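Local coordinates for protein UTP-glucose-1-phosphate uridylyltransferase 2 (Trypanosoma brucei, PDB 3GUE) that probably catalyses the reaction of UTP with alpha-D-glucose 1-phosphate to give UDP-glucose and diphosphate, and binds UDP-glucose, at residues A[446-460]-A[467-481]. Residues are numbered along the deposited sequence; the frame is centred on the assembly and turned at random.
Sequences VEFGADVSVRGNVVI and PLIIGSGRVLDNEVV. Unlike the reference sequence in segment 467-481: Ser472 (reference Asn).
Segments 446-460 and 467-481 run as successive coils in parallel register, the axes of strands 453-455 and 475-477 keeping within 4° of each other, and the pairing slips by one residue between Arg455 and Val459. Backbone bonds follow all three sides of the coil, among them Ile470 N to Glu447 O and Val481 N to Val459 O. Inside, Ile460 bridges two sides: its CG2 meets Leu468 CD2 at 3.6 Å, while CD1 reaches Leu476 CD1 at 3.8 Å. Ile470 packs its CG2 crosswise on the Val452 methyls and sets its CB obliquely by the Phe448 ring. This is a left-handed parallel beta-helix, the C-terminal domain known from UDP-glucose pyrophosphorylases; strand 437-443 flanks strand 458-462 on the side away from 480-483, and Leu426 of helix 420-427 packs on Val446 and Phe448. At the corners side chains stand in for backbone: Ser472, which differs from the reference sequence, takes the Ala450 N-H on OG at 3.0 Å, and Asn478 OD1 accepts Asn457 N from above its amide plane. On the outer surface Arg455, with CG anti to the carbonyl carbon (chi1 -61°) and its chain extended to NE, lays one guanidinium face over Val475 CG1; the bond from Arg455 NE to Ser453 OG at 2.8 Å would restrain the group's rotation. Arg474 NH2 makes a salt bridge to Glu479 OE2 within 467-481, and Leu476 CD2 sits over one face of that guanidinium.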
loop_
_atom_site.group_PDB
_atom_site.type_symbol
_atom_site.label_atom_id
_atom_site.label_comp_id
_atom_site.label_asym_id
_atom_site.label_seq_id
_atom_site.Cartn_x
_atom_site.Cartn_y
_atom_site.Cartn_z
ATOM N N VAL A 446 -18.406 12.202 17.473
ATOM C CA VAL A 446 -17.849 13.559 17.427
ATOM C C VAL A 446 -17.968 14.068 16.006
ATOM O O VAL A 446 -17.787 13.316 15.036
ATOM C CB VAL A 446 -16.349 13.603 17.934
ATOM C CG1 VAL A 446 -15.637 14.884 17.569
ATOM C CG2 VAL A 446 -16.254 13.355 19.448
ATOM N N GLU A 447 -18.291 15.355 15.892
ATOM C CA GLU A 447 -18.539 16.001 14.602
ATOM C C GLU A 447 -17.902 17.402 14.542
ATOM O O GLU A 447 -18.365 18.327 15.216
ATOM C CB GLU A 447 -20.044 16.075 14.333
ATOM C CG GLU A 447 -20.745 14.720 14.054
ATOM C CD GLU A 447 -22.226 14.859 13.750
ATOM O OE1 GLU A 447 -22.686 15.964 13.362
ATOM O OE2 GLU A 447 -22.946 13.851 13.898
ATOM N N PHE A 448 -16.833 17.535 13.753
ATOM C CA PHE A 448 -16.226 18.841 13.456
ATOM C C PHE A 448 -17.148 19.670 12.595
ATOM O O PHE A 448 -17.794 19.143 11.693
ATOM C CB PHE A 448 -14.883 18.697 12.721
ATOM C CG PHE A 448 -13.780 18.166 13.582
ATOM C CD1 PHE A 448 -13.171 18.981 14.543
ATOM C CD2 PHE A 448 -13.356 16.849 13.446
ATOM C CE1 PHE A 448 -12.151 18.486 15.357
ATOM C CE2 PHE A 448 -12.317 16.329 14.262
ATOM C CZ PHE A 448 -11.721 17.147 15.215
ATOM N N GLY A 449 -17.208 20.965 12.904
ATOM C CA GLY A 449 -17.798 21.958 12.031
ATOM C C GLY A 449 -16.663 22.633 11.276
ATOM O O GLY A 449 -15.606 22.027 11.054
ATOM N N ALA A 450 -16.876 23.896 10.918
ATOM C CA ALA A 450 -16.000 24.616 9.998
ATOM C C ALA A 450 -14.875 25.413 10.679
ATOM O O ALA A 450 -15.011 25.890 11.819
ATOM C CB ALA A 450 -16.838 25.518 9.052
ATOM N N ASP A 451 -13.756 25.500 9.963
ATOM C CA ASP A 451 -12.546 26.241 10.363
ATOM C C ASP A 451 -12.086 25.993 11.810
ATOM O O ASP A 451 -11.612 26.895 12.496
ATOM C CB ASP A 451 -12.704 27.731 10.026
ATOM C CG ASP A 451 -13.133 27.951 8.576
ATOM O OD1 ASP A 451 -12.282 28.313 7.732
ATOM O OD2 ASP A 451 -14.324 27.729 8.270
ATOM N N VAL A 452 -12.240 24.756 12.263
ATOM C CA VAL A 452 -11.662 24.299 13.527
ATOM C C VAL A 452 -10.146 24.132 13.404
ATOM O O VAL A 452 -9.653 23.534 12.467
ATOM C CB VAL A 452 -12.351 22.999 14.018
ATOM C CG1 VAL A 452 -11.647 22.418 15.228
ATOM C CG2 VAL A 452 -13.804 23.300 14.367
ATOM N N SER A 453 -9.409 24.692 14.358
ATOM C CA SER A 453 -7.955 24.630 14.347
ATOM C C SER A 453 -7.494 23.681 15.449
ATOM O O SER A 453 -7.792 23.904 16.623
ATOM C CB SER A 453 -7.373 26.046 14.529
ATOM O OG SER A 453 -5.988 26.027 14.847
ATOM N N VAL A 454 -6.819 22.595 15.077
ATOM C CA VAL A 454 -6.304 21.654 16.106
ATOM C C VAL A 454 -4.785 21.875 16.301
ATOM O O VAL A 454 -4.010 21.847 15.329
ATOM C CB VAL A 454 -6.646 20.156 15.809
ATOM C CG1 VAL A 454 -5.972 19.233 16.790
ATOM C CG2 VAL A 454 -8.147 19.894 15.782
ATOM N N ARG A 455 -4.379 22.113 17.552
ATOM C CA ARG A 455 -3.008 22.501 17.856
ATOM C C ARG A 455 -2.412 21.686 19.011
ATOM O O ARG A 455 -3.058 21.489 20.062
ATOM C CB ARG A 455 -2.947 23.985 18.231
ATOM C CG ARG A 455 -3.396 24.929 17.149
ATOM C CD ARG A 455 -3.667 26.321 17.716
ATOM N NE ARG A 455 -4.277 27.162 16.689
ATOM C CZ ARG A 455 -4.531 28.462 16.798
ATOM N NH1 ARG A 455 -4.238 29.130 17.902
ATOM N NH2 ARG A 455 -5.099 29.092 15.784
ATOM N N GLY A 456 -1.169 21.257 18.829
ATOM C CA GLY A 456 -0.448 20.522 19.876
ATOM C C GLY A 456 -0.985 19.110 20.022
ATOM O O GLY A 456 -1.167 18.430 19.014
ATOM N N ASN A 457 -1.188 18.678 21.273
ATOM C CA ASN A 457 -1.801 17.389 21.609
ATOM C C ASN A 457 -3.267 17.493 22.065
ATOM O O ASN A 457 -3.544 17.853 23.224
ATOM C CB ASN A 457 -0.982 16.677 22.690
ATOM C CG ASN A 457 0.412 16.298 22.212
ATOM O OD1 ASN A 457 1.388 16.423 22.940
ATOM N ND2 ASN A 457 0.505 15.848 20.976
ATOM N N VAL A 458 -4.198 17.154 21.171
ATOM C CA VAL A 458 -5.637 17.293 21.434
ATOM C C VAL A 458 -6.353 15.957 21.663
ATOM O O VAL A 458 -6.209 15.023 20.875
ATOM C CB VAL A 458 -6.329 18.127 20.332
ATOM C CG1 VAL A 458 -7.886 18.087 20.433
ATOM C CG2 VAL A 458 -5.837 19.556 20.394
ATOM N N VAL A 459 -7.131 15.882 22.747
ATOM C CA VAL A 459 -8.016 14.745 22.987
ATOM C C VAL A 459 -9.505 15.198 22.958
ATOM O O VAL A 459 -9.874 16.235 23.548
ATOM C CB VAL A 459 -7.661 13.991 24.321
ATOM C CG1 VAL A 459 -8.570 12.766 24.538
ATOM C CG2 VAL A 459 -6.168 13.557 24.346
ATOM N N ILE A 460 -10.352 14.431 22.266
ATOM C CA ILE A 460 -11.799 14.691 22.255
ATOM C C ILE A 460 -12.560 13.396 22.565
ATOM O O ILE A 460 -12.635 12.515 21.711
ATOM C CB ILE A 460 -12.293 15.294 20.883
ATOM C CG1 ILE A 460 -11.441 16.502 20.454
ATOM C CG2 ILE A 460 -13.793 15.691 20.952
ATOM C CD1 ILE A 460 -11.847 17.126 19.066
ATOM N N PRO A 467 -24.247 13.067 19.276
ATOM C CA PRO A 467 -22.945 13.530 18.800
ATOM C C PRO A 467 -22.480 14.832 19.448
ATOM O O PRO A 467 -23.268 15.751 19.651
ATOM C CB PRO A 467 -23.172 13.735 17.299
ATOM C CG PRO A 467 -24.212 12.740 16.963
ATOM C CD PRO A 467 -25.155 12.764 18.150
ATOM N N LEU A 468 -21.200 14.870 19.790
ATOM C CA LEU A 468 -20.519 16.082 20.219
ATOM C C LEU A 468 -20.130 16.937 19.005
ATOM O O LEU A 468 -19.278 16.546 18.182
ATOM C CB LEU A 468 -19.275 15.705 21.038
ATOM C CG LEU A 468 -18.248 16.736 21.524
ATOM C CD1 LEU A 468 -18.923 17.799 22.394
ATOM C CD2 LEU A 468 -17.162 16.032 22.312
ATOM N N ILE A 469 -20.757 18.101 18.884
ATOM C CA ILE A 469 -20.419 18.988 17.775
ATOM C C ILE A 469 -19.319 19.919 18.235
ATOM O O ILE A 469 -19.395 20.500 19.323
ATOM C CB ILE A 469 -21.635 19.780 17.214
ATOM C CG1 ILE A 469 -22.668 18.831 16.614
ATOM C CG2 ILE A 469 -21.193 20.757 16.118
ATOM C CD1 ILE A 469 -24.024 19.367 16.674
ATOM N N ILE A 470 -18.273 20.024 17.426
ATOM C CA ILE A 470 -17.230 21.002 17.697
ATOM C C ILE A 470 -17.538 22.270 16.886
ATOM O O ILE A 470 -17.396 22.293 15.660
ATOM C CB ILE A 470 -15.776 20.443 17.442
ATOM C CG1 ILE A 470 -15.548 19.090 18.153
ATOM C CG2 ILE A 470 -14.720 21.484 17.841
ATOM C CD1 ILE A 470 -15.745 19.101 19.709
ATOM N N GLY A 471 -17.976 23.308 17.586
ATOM C CA GLY A 471 -18.391 24.572 16.962
ATOM C C GLY A 471 -17.424 25.094 15.911
ATOM O O GLY A 471 -16.204 24.924 16.023
ATOM N N SER A 472 -17.965 25.726 14.881
ATOM C CA SER A 472 -17.146 26.345 13.837
ATOM C C SER A 472 -16.213 27.440 14.406
ATOM O O SER A 472 -16.620 28.250 15.226
ATOM C CB SER A 472 -18.041 26.878 12.712
ATOM O OG SER A 472 -18.822 25.825 12.149
ATOM N N GLY A 473 -14.943 27.412 14.015
ATOM C CA GLY A 473 -13.968 28.396 14.486
ATOM C C GLY A 473 -13.324 28.055 15.823
ATOM O O GLY A 473 -12.455 28.787 16.292
ATOM N N ARG A 474 -13.756 26.957 16.446
ATOM C CA ARG A 474 -13.146 26.462 17.700
ATOM C C ARG A 474 -11.645 26.198 17.544
ATOM O O ARG A 474 -11.219 25.495 16.630
ATOM C CB ARG A 474 -13.843 25.176 18.160
ATOM C CG ARG A 474 -13.295 24.556 19.440
ATOM C CD ARG A 474 -13.989 25.112 20.664
ATOM N NE ARG A 474 -13.465 24.548 21.912
ATOM C CZ ARG A 474 -14.013 23.529 22.568
ATOM N NH1 ARG A 474 -15.121 22.944 22.115
ATOM N NH2 ARG A 474 -13.455 23.096 23.683
ATOM N N VAL A 475 -10.855 26.791 18.427
ATOM C CA VAL A 475 -9.421 26.484 18.528
ATOM C C VAL A 475 -9.211 25.477 19.669
ATOM O O VAL A 475 -9.520 25.754 20.834
ATOM C CB VAL A 475 -8.546 27.760 18.801
ATOM C CG1 VAL A 475 -7.067 27.358 18.972
ATOM C CG2 VAL A 475 -8.710 28.803 17.707
ATOM N N LEU A 476 -8.696 24.307 19.325
ATOM C CA LEU A 476 -8.299 23.331 20.317
ATOM C C LEU A 476 -6.785 23.302 20.385
ATOM O O LEU A 476 -6.108 22.746 19.502
ATOM C CB LEU A 476 -8.855 21.958 19.979
ATOM C CG LEU A 476 -10.369 21.802 20.046
ATOM C CD1 LEU A 476 -10.728 20.713 19.082
ATOM C CD2 LEU A 476 -10.859 21.499 21.484
ATOM N N ASP A 477 -6.272 23.918 21.443
ATOM C CA ASP A 477 -4.843 24.157 21.602
ATOM C C ASP A 477 -4.312 23.352 22.791
ATOM O O ASP A 477 -4.490 23.764 23.949
ATOM C CB ASP A 477 -4.631 25.653 21.844
ATOM C CG ASP A 477 -3.175 26.071 21.760
ATOM O OD1 ASP A 477 -2.300 25.206 21.553
ATOM O OD2 ASP A 477 -2.917 27.287 21.898
ATOM N N ASN A 478 -3.683 22.208 22.510
ATOM C CA ASN A 478 -3.192 21.320 23.568
ATOM C C ASN A 478 -4.248 21.000 24.649
ATOM O O ASN A 478 -3.945 20.924 25.857
ATOM C CB ASN A 478 -1.914 21.908 24.182
ATOM C CG ASN A 478 -0.685 21.331 23.567
ATOM O OD1 ASN A 478 -0.346 20.169 23.812
ATOM N ND2 ASN A 478 -0.028 22.113 22.709
ATOM N N GLU A 479 -5.485 20.812 24.196
ATOM C CA GLU A 479 -6.648 20.700 25.074
ATOM C C GLU A 479 -7.191 19.277 25.091
ATOM O O GLU A 479 -7.113 18.559 24.098
ATOM C CB GLU A 479 -7.720 21.678 24.589
ATOM C CG GLU A 479 -9.059 21.664 25.310
ATOM C CD GLU A 479 -9.957 22.840 24.891
ATOM O OE1 GLU A 479 -9.639 23.512 23.889
ATOM O OE2 GLU A 479 -10.970 23.102 25.577
ATOM N N VAL A 480 -7.741 18.890 26.235
ATOM C CA VAL A 480 -8.436 17.634 26.397
ATOM C C VAL A 480 -9.903 17.995 26.614
ATOM O O VAL A 480 -10.232 18.722 27.566
ATOM C CB VAL A 480 -7.860 16.823 27.600
ATOM C CG1 VAL A 480 -8.814 15.718 28.042
ATOM C CG2 VAL A 480 -6.494 16.243 27.255
ATOM N N VAL A 481 -10.763 17.482 25.735
ATOM C CA VAL A 481 -12.211 17.718 25.779
ATOM C C VAL A 481 -12.922 16.422 26.168
ATOM O O VAL A 481 -12.780 15.398 25.511
ATOM C CB VAL A 481 -12.744 18.300 24.422
ATOM C CG1 VAL A 481 -14.264 18.538 24.441
ATOM C CG2 VAL A 481 -12.010 19.597 24.084
HETATM O O HOH W 1 -10.064 28.352 14.098
HETATM O O HOH W 2 0.283 18.334 25.475
HETATM O O HOH W 3 -2.757 17.690 26.028
#